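PDB 3UN7: peptidoglycan D,D-transpeptidase PbpA from Mycobacterium tuberculosis, which probably cross-links peptidoglycan stem peptides as a penicillin-binding D,D-transpeptidase and helps to regulate cell length. Local coordinates for residues T107-R112 with P336-S341; V133-P138 with P423-A428; P52-P57 with I113-W118; Q25-G30 with G102-T107; L144-S149 with L180-I185. One frame throughout, in Å; residues are numbered along the deposited sequence.

Contacts 1, 2 and 5 are buried, whereas contacts 3 and 4 are only partly so. The centre of contact 4 lies farthest from the chain centre, about 22 Å, and its strand pairing carries many polar side-chain bonds. It shares T107 with contact 1, and strand 339-343 of contact 1 is the next neighbour of strand 104-107 in that mixed sheet. Contacts 1 and 3 both use helix 111-123. Contacts 2 and 5 lie in the antiparallel transpeptidase sheet: contact 2 joins strands through backbone bonds and apolar side chains, while contact 5 sets a loop on the neighbouring strand through a serine, an arginine and a water. Contact 3 touches contact 5 where Q114 meets L146.

Contact 1: T107-R112 with P336-S341; sequences TTINPR and PYLVGS
T107 and V339 form an antiparallel, non-hydrogen-bonded pair in the mixed sheet, where strand 104-107 meets strand 339-343. Their CA atoms are 4.3 Å apart and their side chains diverge; the contact is carried mainly by T108 and L338, with T107 beside them. The T108 side chain is directed at the other segment and runs obliquely to Y337. CG2 lies anti to its own carbonyl carbon (OG1 chi1 50°) and comes within 3.5 Å of Y337 CE1, approaching the ring aslant. The hydroxyl is engaged elsewhere, by a hydrogen bond between OG1 and the carbonyl of I143, whose backbone also bonds to Y337; the two segments are thereby held to the same neighbouring residue. L338 starts out pointing away; CG is anti to the backbone N (chi1 -176°), and the end of the side chain comes nearer, L338 CD1 meeting I109 CD1 at 3.7 Å. Just beyond, G340 and S341 both face D106, a classic beta bulge in strand 339-343. N110 N-caps the helix, its OD1 taking a weak bond from R112 N. The L338 carbonyl oxygen takes the hydrogen bond between the segments: T108 N donates to L338 O at 2.8 Å from well above the carbonyl plane, and T107 CA makes a CA-H···O contact with the same L338 O at 3.1 Å.

Contact 2: V133-P138 with P423-A428; sequences VVALEP and PKVAVA
V134 with A428 and L136 with A426 are the hydrogen-bonded pairs of an antiparallel ladder, and A135 with V427 is the non-hydrogen-bonded pair between them. Each of the first two pairs makes two backbone bonds: V134 N to A428 O measures 2.9 Å and L136 N to A426 O 2.8 Å, and all four donors lie in the plane of the carbonyl they meet. CA-H···O contacts fill the intervals, such as V427 CA to V134 O at 3.1 Å. Apolar contact divides between the two faces. A135 CB meets V427 CG1 at 4.1 Å on the side where helix 446-458 packs on V427. On the other side P138 CG lies 4.0 Å from A426 CB, and helix 317-328 packs on V134 and P138. Polar side-chain contact is confined to the end of the ladder, where a water donates to both E137 OE2 and the K424 carbonyl while E137 OE1 bonds to T140. K424 and V425 both face A418, a classic beta bulge. With a 162° angle between the strands and helices over both faces, this joins the central strand 425-431 to its neighbour 131-136 in the five-stranded antiparallel sheet characteristic of the transpeptidase domain and its beta-lactamase relatives.

Contact 3: P52-P57 with I113-W118; sequences PEVYAP and IQQAGW
V54 and W118 meet where two helices cross nearly at right angles: the axes of segments 52-57 and 113-118 run at 109° and come within 10.1 Å. V54 carries the contact with both methyls. Its CG2 stands almost directly over one face of the indole, 3.5 Å from the centroid of the W118 five-membered ring, a CH-pi contact. Its other methyl, CG1, lies 3.6 Å from Q114 CG and also sits above the Y55 ring toward the rim, so the two branches are gripped by different groups. Q114 reaches across because its chain bends at chi2 (90°). The bend sends the amide alongside the Y55 ring, the two planes only 12° apart, with Q114 CG 3.4 Å from Y55 CE2. Q114 NE2 then donates to V54 O at 3.0 Å. The bond lies in the amide's own plane but comes from above the V54 carbonyl plane, and NE2 also bonds to the carbonyl of L146 in strand 143-149, so both helix and sheet fix this amide. P57 has no N-H to give, which accounts for the kink in the first helix; the carbonyl of E53, one turn earlier, is instead bonded by S151 OG. Beyond the five-membered ring, the E53 carboxylate stands nearly perpendicular to the indole, its OE1 3.6 Å from W118 CZ2. Q115 OE1 bonds to N51, and a water in the plane of the Y55 ring at its edge bridges the helices, 2.7 Å from Q115 OE1 and 2.6 Å from Y55 OH.

Contact 4: Q25-G30 with G102-T107; sequences QITAGG and GGNVDT
T27 and D106 lie side by side on the same face of a parallel strand pair, and rotation about the first side-chain bond brings them together. In T27 the hydroxyl sits between the backbone N and the carbonyl carbon (chi1 69°), and D106 has CG beside its backbone N (chi1 -74°); T27 OG1 donates to D106 OD1 at 2.6 Å, striking the carboxylate from above its plane. In T107 the hydroxyl OG1 donates to T27 O at 2.8 Å, while T107 N reaches that T27 O at 2.9 Å, so one carbonyl holds two donors from one residue. Q25 and N104 run alongside each other with their amides moderately inclined. N104 uses both ends of its amide: OD1 accepts from Q25 N at 3.0 Å, from above the carbonyl plane, and ND2 gives to Q25 OE1 at 2.8 Å. This side-chain pairing stands beside the regular parallel register, in which V105 N bonds to Q25 O at 2.8 Å and T27 N to V105 O at 2.8 Å. On the opposite face the methyls I26 CG2 and T107 CG2 touch at 3.7 Å. Past the paired strands a water accepts from G29 N and donates to the carbonyl of T107. The D106 carboxylate has a second partner in K343, a salt bridge through OD2. The pair lies inside the mixed sheet: strand 31-38 flanks 26-28, strand 339-343 flanks 104-107, and L71 of helix 70-74 packs on I26 and T107.

Contact 5: L144-S149 with L180-I185; sequences LALVSS and LTNRAI
S148 and R183 make the central bond: R183 N donates to S148 OG at 2.8 Å, and the serine hydroxyl, anti to its backbone N (chi1 -168°), meets the loop. The same OG gives its own hydrogen to a water 2.6 Å from S148 OG. That water also accepts from R183 NH2, lying in the plane of the guanidinium at its edge, and donates to T181 O at 2.7 Å, so it ties strand, arginine and loop backbone together. Apolar contact lies two residues along the strand. L146 CD1 touches A184 CB at 3.6 Å and I185 CG2 at 3.8 Å, its side chain crossing that of I185 at about a right angle. N182 steadies the loop from within through a weak bond from A184 N to its OD1. In the next shell, R183 is positioned by a salt bridge from NE to E432 and by hydrogen bonds from NH1 and NH2 to the carbonyls of A177 and S178. The loop, which leads from helix 162-174 to helix 196-205, packs on the outermost strand, 143-149, of the transpeptidase-domain sheet, with A184 against V134 of strand 131-136 and P57 of helix 52-59 beside S148 and N182.

Contact 1: T107-R112 with P336-S341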
# COMPACT_ATOMS: atom_id res chain seq x y z
N THR A 107 -16.16 5.49 -5.30
CA THR A 107 -14.99 4.96 -4.57
C THR A 107 -14.70 5.75 -3.29
O THR A 107 -15.26 6.82 -3.05
CB THR A 107 -13.70 4.92 -5.44
OG1 THR A 107 -13.21 6.25 -5.63
CG2 THR A 107 -13.99 4.30 -6.80
N THR A 108 -13.82 5.20 -2.47
CA THR A 108 -13.40 5.83 -1.23
C THR A 108 -12.22 6.78 -1.44
O THR A 108 -11.74 7.37 -0.48
CB THR A 108 -12.93 4.78 -0.21
OG1 THR A 108 -11.98 3.90 -0.85
CG2 THR A 108 -14.09 3.96 0.29
N ILE A 109 -11.72 6.87 -2.68
CA ILE A 109 -10.50 7.63 -2.98
C ILE A 109 -10.74 9.11 -2.72
O ILE A 109 -11.77 9.65 -3.13
CB ILE A 109 -10.04 7.42 -4.46
CG1 ILE A 109 -9.64 5.95 -4.72
CG2 ILE A 109 -8.86 8.36 -4.84
CD1 ILE A 109 -8.37 5.50 -4.02
N ASN A 110 -9.79 9.76 -2.05
CA ASN A 110 -9.81 11.21 -1.92
C ASN A 110 -8.87 11.76 -3.00
O ASN A 110 -7.68 11.52 -2.94
CB ASN A 110 -9.35 11.61 -0.50
CG ASN A 110 -9.36 13.12 -0.27
OD1 ASN A 110 -9.08 13.91 -1.18
ND2 ASN A 110 -9.69 13.53 0.95
N PRO A 111 -9.42 12.47 -4.01
CA PRO A 111 -8.65 12.97 -5.14
C PRO A 111 -7.44 13.81 -4.74
O PRO A 111 -6.38 13.68 -5.34
CB PRO A 111 -9.68 13.81 -5.91
CG PRO A 111 -10.96 13.12 -5.62
CD PRO A 111 -10.84 12.83 -4.15
N ARG A 112 -7.61 14.65 -3.71
CA ARG A 112 -6.51 15.47 -3.17
C ARG A 112 -5.36 14.58 -2.70
O ARG A 112 -4.20 14.87 -2.97
CB ARG A 112 -6.98 16.33 -2.00
CG ARG A 112 -8.07 17.32 -2.35
CD ARG A 112 -8.39 18.24 -1.19
NE ARG A 112 -7.71 19.54 -1.33
CZ ARG A 112 -8.32 20.72 -1.35
NH1 ARG A 112 -9.65 20.80 -1.24
NH2 ARG A 112 -7.61 21.83 -1.49
N PRO A 336 -9.99 -3.32 4.57
CA PRO A 336 -9.83 -2.21 3.64
C PRO A 336 -10.83 -2.33 2.50
O PRO A 336 -11.14 -3.43 2.02
CB PRO A 336 -8.39 -2.33 3.13
CG PRO A 336 -7.96 -3.69 3.45
CD PRO A 336 -8.89 -4.30 4.47
N TYR A 337 -11.37 -1.19 2.09
CA TYR A 337 -12.30 -1.21 0.98
C TYR A 337 -12.13 0.03 0.14
O TYR A 337 -11.75 1.08 0.66
CB TYR A 337 -13.74 -1.36 1.46
CG TYR A 337 -14.31 -0.22 2.29
CD1 TYR A 337 -15.16 0.73 1.71
CD2 TYR A 337 -14.07 -0.14 3.67
CE1 TYR A 337 -15.72 1.76 2.47
CE2 TYR A 337 -14.62 0.89 4.43
CZ TYR A 337 -15.44 1.83 3.82
OH TYR A 337 -16.01 2.86 4.53
N LEU A 338 -12.43 -0.12 -1.16
CA LEU A 338 -12.24 0.90 -2.18
C LEU A 338 -13.56 1.46 -2.67
O LEU A 338 -13.60 2.54 -3.27
CB LEU A 338 -11.51 0.30 -3.38
CG LEU A 338 -11.10 1.17 -4.57
CD1 LEU A 338 -10.24 2.32 -4.05
CD2 LEU A 338 -10.30 0.29 -5.57
N VAL A 339 -14.64 0.71 -2.47
CA VAL A 339 -15.96 1.12 -2.96
C VAL A 339 -16.86 1.47 -1.79
O VAL A 339 -17.21 0.61 -1.00
CB VAL A 339 -16.59 0.08 -3.89
CG1 VAL A 339 -18.00 0.54 -4.36
CG2 VAL A 339 -15.69 -0.12 -5.13
N GLY A 340 -17.23 2.75 -1.68
CA GLY A 340 -18.11 3.22 -0.60
C GLY A 340 -19.57 2.96 -0.86
O GLY A 340 -20.33 2.62 0.05
N SER A 341 -20.00 3.16 -2.11
CA SER A 341 -21.39 2.89 -2.46
C SER A 341 -21.60 2.64 -3.94
O SER A 341 -20.81 3.05 -4.78
CB SER A 341 -22.32 3.99 -1.94
OG SER A 341 -21.99 5.26 -2.47

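Contact 2: V133-P138 with P423-A428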
# COMPACT_ATOMS: atom_id res chain seq x y z
N VAL A 133 2.14 4.16 -3.56
CA VAL A 133 1.70 4.87 -2.38
C VAL A 133 0.28 4.41 -2.02
O VAL A 133 -0.59 4.32 -2.89
CB VAL A 133 1.69 6.41 -2.58
CG1 VAL A 133 1.11 7.12 -1.35
CG2 VAL A 133 3.10 6.94 -2.89
N VAL A 134 0.06 4.13 -0.75
CA VAL A 134 -1.26 3.73 -0.28
C VAL A 134 -1.58 4.60 0.92
O VAL A 134 -0.72 4.82 1.79
CB VAL A 134 -1.33 2.23 0.15
CG1 VAL A 134 -2.70 1.91 0.75
CG2 VAL A 134 -1.05 1.32 -1.03
N ALA A 135 -2.82 5.09 0.97
CA ALA A 135 -3.32 5.80 2.12
C ALA A 135 -4.62 5.15 2.56
O ALA A 135 -5.49 4.82 1.75
CB ALA A 135 -3.51 7.30 1.81
N LEU A 136 -4.73 4.94 3.87
CA LEU A 136 -5.87 4.27 4.47
C LEU A 136 -6.41 5.14 5.58
O LEU A 136 -5.65 5.89 6.22
CB LEU A 136 -5.47 2.91 5.05
CG LEU A 136 -4.86 1.85 4.12
CD1 LEU A 136 -4.50 0.59 4.91
CD2 LEU A 136 -5.83 1.48 2.98
N GLU A 137 -7.70 5.04 5.83
CA GLU A 137 -8.30 5.67 7.00
C GLU A 137 -8.37 4.60 8.08
O GLU A 137 -9.13 3.65 7.93
CB GLU A 137 -9.71 6.16 6.67
CG GLU A 137 -10.40 6.88 7.82
CD GLU A 137 -11.62 7.61 7.33
OE1 GLU A 137 -12.63 6.94 7.03
OE2 GLU A 137 -11.58 8.85 7.22
N PRO A 138 -7.58 4.75 9.16
CA PRO A 138 -7.44 3.63 10.08
C PRO A 138 -8.71 3.17 10.80
O PRO A 138 -8.86 1.98 11.03
CB PRO A 138 -6.34 4.10 11.05
CG PRO A 138 -5.62 5.21 10.31
CD PRO A 138 -6.75 5.90 9.60
N PRO A 423 -5.27 9.11 15.09
CA PRO A 423 -4.97 9.04 13.66
C PRO A 423 -6.15 9.12 12.69
O PRO A 423 -7.23 8.59 12.97
CB PRO A 423 -4.26 7.68 13.52
CG PRO A 423 -3.77 7.36 14.91
CD PRO A 423 -4.82 7.90 15.81
N LYS A 424 -5.93 9.78 11.56
CA LYS A 424 -6.96 9.94 10.53
C LYS A 424 -6.51 9.37 9.19
O LYS A 424 -7.32 9.16 8.28
CB LYS A 424 -7.35 11.42 10.38
CG LYS A 424 -8.16 11.90 11.57
CD LYS A 424 -7.60 13.18 12.15
CE LYS A 424 -8.26 13.54 13.50
NZ LYS A 424 -7.23 13.81 14.58
N VAL A 425 -5.22 9.08 9.10
CA VAL A 425 -4.65 8.57 7.88
C VAL A 425 -3.44 7.69 8.23
O VAL A 425 -2.71 7.96 9.20
CB VAL A 425 -4.29 9.73 6.90
CG1 VAL A 425 -3.28 10.72 7.54
CG2 VAL A 425 -3.83 9.22 5.53
N ALA A 426 -3.25 6.64 7.46
CA ALA A 426 -2.06 5.81 7.53
C ALA A 426 -1.55 5.66 6.11
O ALA A 426 -2.36 5.58 5.19
CB ALA A 426 -2.42 4.47 8.10
N VAL A 427 -0.24 5.63 5.93
CA VAL A 427 0.34 5.59 4.58
C VAL A 427 1.44 4.55 4.49
O VAL A 427 2.07 4.19 5.49
CB VAL A 427 0.89 6.98 4.10
CG1 VAL A 427 -0.21 8.04 4.13
CG2 VAL A 427 2.12 7.45 4.96
N ALA A 428 1.64 4.04 3.28
CA ALA A 428 2.86 3.31 2.95
C ALA A 428 3.38 3.85 1.65
O ALA A 428 2.62 4.01 0.69
CB ALA A 428 2.61 1.83 2.82
O HOH W 1 -9.32 10.43 7.41

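Contact 3: P52-P57 with I113-W118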
# COMPACT_ATOMS: atom_id res chain seq x y z
N PRO A 52 -5.95 10.14 -16.42
CA PRO A 52 -5.85 8.70 -16.67
C PRO A 52 -4.72 7.98 -15.93
O PRO A 52 -4.98 6.95 -15.30
CB PRO A 52 -5.68 8.61 -18.19
CG PRO A 52 -5.10 9.94 -18.60
CD PRO A 52 -5.54 10.95 -17.59
N GLU A 53 -3.50 8.49 -15.99
CA GLU A 53 -2.36 7.79 -15.36
C GLU A 53 -2.51 7.75 -13.84
O GLU A 53 -2.24 6.72 -13.19
CB GLU A 53 -1.00 8.41 -15.75
CG GLU A 53 -0.70 8.34 -17.25
CD GLU A 53 0.75 8.69 -17.60
OE1 GLU A 53 1.57 8.89 -16.68
OE2 GLU A 53 1.07 8.74 -18.81
N VAL A 54 -2.95 8.87 -13.28
CA VAL A 54 -3.13 9.00 -11.84
C VAL A 54 -4.08 7.94 -11.27
O VAL A 54 -3.73 7.28 -10.29
CB VAL A 54 -3.62 10.39 -11.43
CG1 VAL A 54 -3.87 10.44 -9.92
CG2 VAL A 54 -2.61 11.46 -11.85
N TYR A 55 -5.25 7.77 -11.90
CA TYR A 55 -6.27 6.83 -11.38
C TYR A 55 -6.32 5.46 -12.06
O TYR A 55 -7.19 4.65 -11.74
CB TYR A 55 -7.67 7.47 -11.40
CG TYR A 55 -7.75 8.67 -10.49
CD1 TYR A 55 -7.49 9.95 -10.98
CD2 TYR A 55 -8.06 8.53 -9.13
CE1 TYR A 55 -7.55 11.08 -10.15
CE2 TYR A 55 -8.13 9.66 -8.29
CZ TYR A 55 -7.86 10.92 -8.81
OH TYR A 55 -7.89 12.02 -8.02
N ALA A 56 -5.41 5.18 -12.99
CA ALA A 56 -5.37 3.85 -13.63
C ALA A 56 -5.40 2.67 -12.64
O ALA A 56 -6.11 1.70 -12.89
CB ALA A 56 -4.18 3.74 -14.57
N PRO A 57 -4.65 2.73 -11.53
CA PRO A 57 -4.71 1.63 -10.55
C PRO A 57 -6.10 1.44 -9.93
O PRO A 57 -6.39 0.35 -9.42
CB PRO A 57 -3.72 2.09 -9.47
CG PRO A 57 -2.73 2.92 -10.22
CD PRO A 57 -3.64 3.72 -11.12
N ILE A 113 -5.69 13.48 -2.03
CA ILE A 113 -4.67 12.58 -1.52
C ILE A 113 -4.01 11.80 -2.67
O ILE A 113 -2.80 11.76 -2.78
CB ILE A 113 -5.22 11.65 -0.42
CG1 ILE A 113 -5.90 12.49 0.68
CG2 ILE A 113 -4.09 10.79 0.22
CD1 ILE A 113 -6.56 11.65 1.77
N GLN A 114 -4.83 11.22 -3.54
CA GLN A 114 -4.33 10.49 -4.71
C GLN A 114 -3.37 11.36 -5.55
O GLN A 114 -2.29 10.92 -5.93
CB GLN A 114 -5.51 10.02 -5.58
CG GLN A 114 -5.09 9.18 -6.78
CD GLN A 114 -5.04 7.70 -6.46
OE1 GLN A 114 -5.33 7.29 -5.34
NE2 GLN A 114 -4.69 6.88 -7.45
N GLN A 115 -3.81 12.60 -5.83
CA GLN A 115 -3.03 13.55 -6.62
C GLN A 115 -1.72 13.91 -5.93
O GLN A 115 -0.68 13.95 -6.59
CB GLN A 115 -3.84 14.82 -6.94
CG GLN A 115 -3.22 15.71 -8.04
CD GLN A 115 -3.26 15.05 -9.42
OE1 GLN A 115 -4.30 14.58 -9.84
NE2 GLN A 115 -2.11 15.00 -10.10
N ALA A 116 -1.75 14.13 -4.61
CA ALA A 116 -0.51 14.40 -3.86
C ALA A 116 0.46 13.24 -3.90
O ALA A 116 1.66 13.43 -4.07
CB ALA A 116 -0.83 14.79 -2.42
N GLY A 117 -0.04 12.01 -3.75
CA GLY A 117 0.83 10.84 -3.81
C GLY A 117 1.45 10.71 -5.18
O GLY A 117 2.67 10.54 -5.31
N TRP A 118 0.61 10.80 -6.21
CA TRP A 118 1.06 10.78 -7.59
C TRP A 118 2.10 11.86 -7.84
O TRP A 118 3.19 11.55 -8.33
CB TRP A 118 -0.10 10.98 -8.58
CG TRP A 118 0.38 11.09 -10.02
CD1 TRP A 118 0.49 12.23 -10.76
CD2 TRP A 118 0.84 10.02 -10.85
NE1 TRP A 118 0.97 11.93 -12.02
CE2 TRP A 118 1.19 10.59 -12.10
CE3 TRP A 118 0.99 8.64 -10.67
CZ2 TRP A 118 1.69 9.82 -13.16
CZ3 TRP A 118 1.48 7.88 -11.74
CH2 TRP A 118 1.82 8.47 -12.96
O HOH W 2 -6.81 14.23 -8.90

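Contact 4: Q25-G30 with G102-T107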
# COMPACT_ATOMS: atom_id res chain seq x y z
N GLN A 25 -20.63 5.69 -14.26
CA GLN A 25 -19.42 6.42 -13.87
C GLN A 25 -18.71 5.80 -12.68
O GLN A 25 -19.35 5.21 -11.79
CB GLN A 25 -19.78 7.86 -13.47
CG GLN A 25 -20.63 8.62 -14.47
CD GLN A 25 -21.18 9.92 -13.91
OE1 GLN A 25 -21.36 10.08 -12.70
NE2 GLN A 25 -21.46 10.86 -14.80
N ILE A 26 -17.39 5.95 -12.64
CA ILE A 26 -16.61 5.66 -11.43
C ILE A 26 -16.21 7.00 -10.85
O ILE A 26 -15.66 7.83 -11.57
CB ILE A 26 -15.35 4.83 -11.76
CG1 ILE A 26 -15.75 3.50 -12.43
CG2 ILE A 26 -14.49 4.61 -10.49
CD1 ILE A 26 -14.55 2.65 -12.92
N THR A 27 -16.52 7.24 -9.57
CA THR A 27 -16.31 8.57 -9.03
C THR A 27 -15.41 8.55 -7.79
O THR A 27 -15.22 7.49 -7.15
CB THR A 27 -17.66 9.25 -8.68
OG1 THR A 27 -18.23 8.58 -7.56
CG2 THR A 27 -18.63 9.19 -9.85
N ALA A 28 -14.85 9.71 -7.46
CA ALA A 28 -14.09 9.93 -6.21
C ALA A 28 -14.26 11.38 -5.78
O ALA A 28 -14.11 12.31 -6.58
CB ALA A 28 -12.61 9.62 -6.41
N GLY A 29 -14.62 11.58 -4.52
CA GLY A 29 -14.86 12.93 -3.98
C GLY A 29 -15.79 13.78 -4.84
O GLY A 29 -15.63 14.99 -4.90
N GLY A 30 -16.76 13.15 -5.51
CA GLY A 30 -17.67 13.88 -6.41
C GLY A 30 -17.10 14.19 -7.79
O GLY A 30 -17.68 14.96 -8.56
N GLY A 102 -26.07 2.79 -17.18
CA GLY A 102 -25.52 1.93 -16.13
C GLY A 102 -25.55 2.66 -14.80
O GLY A 102 -25.84 3.86 -14.74
N GLY A 103 -25.27 1.93 -13.73
CA GLY A 103 -25.21 2.55 -12.41
C GLY A 103 -23.84 3.14 -12.16
O GLY A 103 -22.96 3.06 -13.01
N ASN A 104 -23.67 3.74 -10.99
CA ASN A 104 -22.45 4.44 -10.62
C ASN A 104 -21.72 3.77 -9.48
O ASN A 104 -22.34 3.21 -8.57
CB ASN A 104 -22.76 5.88 -10.20
CG ASN A 104 -22.70 6.87 -11.35
OD1 ASN A 104 -22.90 6.50 -12.52
ND2 ASN A 104 -22.43 8.14 -11.02
N VAL A 105 -20.39 3.88 -9.51
CA VAL A 105 -19.54 3.36 -8.46
C VAL A 105 -18.83 4.53 -7.80
O VAL A 105 -18.02 5.21 -8.43
CB VAL A 105 -18.48 2.40 -9.02
CG1 VAL A 105 -17.45 2.00 -7.93
CG2 VAL A 105 -19.14 1.19 -9.66
N ASP A 106 -19.12 4.74 -6.53
CA ASP A 106 -18.54 5.80 -5.74
C ASP A 106 -17.40 5.23 -4.89
O ASP A 106 -17.65 4.55 -3.90
CB ASP A 106 -19.62 6.41 -4.84
CG ASP A 106 -20.60 7.28 -5.62
OD1 ASP A 106 -20.47 7.41 -6.87
OD2 ASP A 106 -21.50 7.87 -4.96
N THR A 107 -16.16 5.49 -5.30
CA THR A 107 -14.99 4.96 -4.57
C THR A 107 -14.70 5.75 -3.29
O THR A 107 -15.26 6.82 -3.05
CB THR A 107 -13.70 4.92 -5.44
OG1 THR A 107 -13.21 6.25 -5.63
CG2 THR A 107 -13.99 4.30 -6.80
O HOH W 3 -14.40 9.42 -2.87

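Contact 5: L144-S149 with L180-I185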
# COMPACT_ATOMS: atom_id res chain seq x y z
N LEU A 144 -7.93 5.55 0.72
CA LEU A 144 -8.00 6.97 0.37
C LEU A 144 -7.08 7.31 -0.81
O LEU A 144 -7.29 8.31 -1.50
CB LEU A 144 -7.66 7.85 1.59
CG LEU A 144 -8.46 7.61 2.88
CD1 LEU A 144 -7.85 8.38 4.06
CD2 LEU A 144 -9.92 7.99 2.72
N ALA A 145 -6.08 6.47 -1.04
CA ALA A 145 -5.24 6.60 -2.20
C ALA A 145 -4.65 5.25 -2.51
O ALA A 145 -4.32 4.47 -1.60
CB ALA A 145 -4.12 7.64 -1.98
N LEU A 146 -4.52 5.00 -3.80
CA LEU A 146 -3.92 3.79 -4.32
C LEU A 146 -3.14 4.24 -5.55
O LEU A 146 -3.70 4.40 -6.62
CB LEU A 146 -5.02 2.79 -4.69
CG LEU A 146 -4.65 1.31 -4.80
CD1 LEU A 146 -4.27 0.74 -3.43
CD2 LEU A 146 -5.84 0.53 -5.40
N VAL A 147 -1.86 4.51 -5.35
CA VAL A 147 -1.00 5.09 -6.38
C VAL A 147 0.05 4.07 -6.82
O VAL A 147 0.65 3.40 -5.99
CB VAL A 147 -0.32 6.38 -5.91
CG1 VAL A 147 0.63 6.92 -6.98
CG2 VAL A 147 -1.38 7.45 -5.59
N SER A 148 0.24 3.95 -8.13
CA SER A 148 1.30 3.09 -8.67
C SER A 148 2.06 3.89 -9.72
O SER A 148 1.47 4.72 -10.43
CB SER A 148 0.71 1.80 -9.26
OG SER A 148 1.73 0.85 -9.54
N SER A 149 3.37 3.68 -9.80
CA SER A 149 4.22 4.46 -10.70
C SER A 149 5.34 3.54 -11.24
O SER A 149 5.91 2.76 -10.47
CB SER A 149 4.79 5.67 -9.96
OG SER A 149 5.56 6.52 -10.80
N LEU A 180 1.47 -1.37 -16.48
CA LEU A 180 0.18 -2.01 -16.26
C LEU A 180 0.04 -2.57 -14.85
O LEU A 180 -1.07 -2.73 -14.34
CB LEU A 180 -0.04 -3.11 -17.31
CG LEU A 180 -0.43 -2.61 -18.72
CD1 LEU A 180 -0.40 -3.78 -19.70
CD2 LEU A 180 -1.82 -1.96 -18.73
N THR A 181 1.17 -2.90 -14.22
CA THR A 181 1.14 -3.48 -12.88
C THR A 181 0.61 -2.46 -11.86
O THR A 181 1.04 -1.30 -11.82
CB THR A 181 2.53 -4.05 -12.48
OG1 THR A 181 2.95 -4.99 -13.48
CG2 THR A 181 2.47 -4.78 -11.13
N ASN A 182 -0.37 -2.90 -11.05
CA ASN A 182 -0.80 -2.10 -9.93
C ASN A 182 0.10 -2.51 -8.76
O ASN A 182 -0.18 -3.47 -8.06
CB ASN A 182 -2.28 -2.32 -9.60
CG ASN A 182 -2.75 -1.47 -8.44
OD1 ASN A 182 -1.92 -0.95 -7.69
ND2 ASN A 182 -4.06 -1.32 -8.29
N ARG A 183 1.20 -1.77 -8.60
CA ARG A 183 2.22 -2.08 -7.61
C ARG A 183 1.72 -2.01 -6.17
O ARG A 183 2.30 -2.64 -5.29
CB ARG A 183 3.43 -1.15 -7.80
CG ARG A 183 4.25 -1.50 -9.02
CD ARG A 183 5.40 -0.52 -9.31
NE ARG A 183 6.41 -1.19 -10.13
CZ ARG A 183 6.34 -1.37 -11.45
NH1 ARG A 183 7.32 -2.03 -12.06
NH2 ARG A 183 5.31 -0.89 -12.16
N ALA A 184 0.66 -1.24 -5.93
CA ALA A 184 0.13 -1.05 -4.58
C ALA A 184 -0.48 -2.34 -3.99
O ALA A 184 -0.45 -2.54 -2.78
CB ALA A 184 -0.91 0.04 -4.58
N ILE A 185 -1.03 -3.19 -4.86
CA ILE A 185 -1.78 -4.39 -4.41
C ILE A 185 -1.43 -5.69 -5.10
O ILE A 185 -1.79 -6.75 -4.60
CB ILE A 185 -3.30 -4.20 -4.55
CG1 ILE A 185 -3.72 -4.01 -6.03
CG2 ILE A 185 -3.77 -3.06 -3.67
CD1 ILE A 185 -5.25 -4.06 -6.27
O HOH W 4 2.87 0.63 -11.84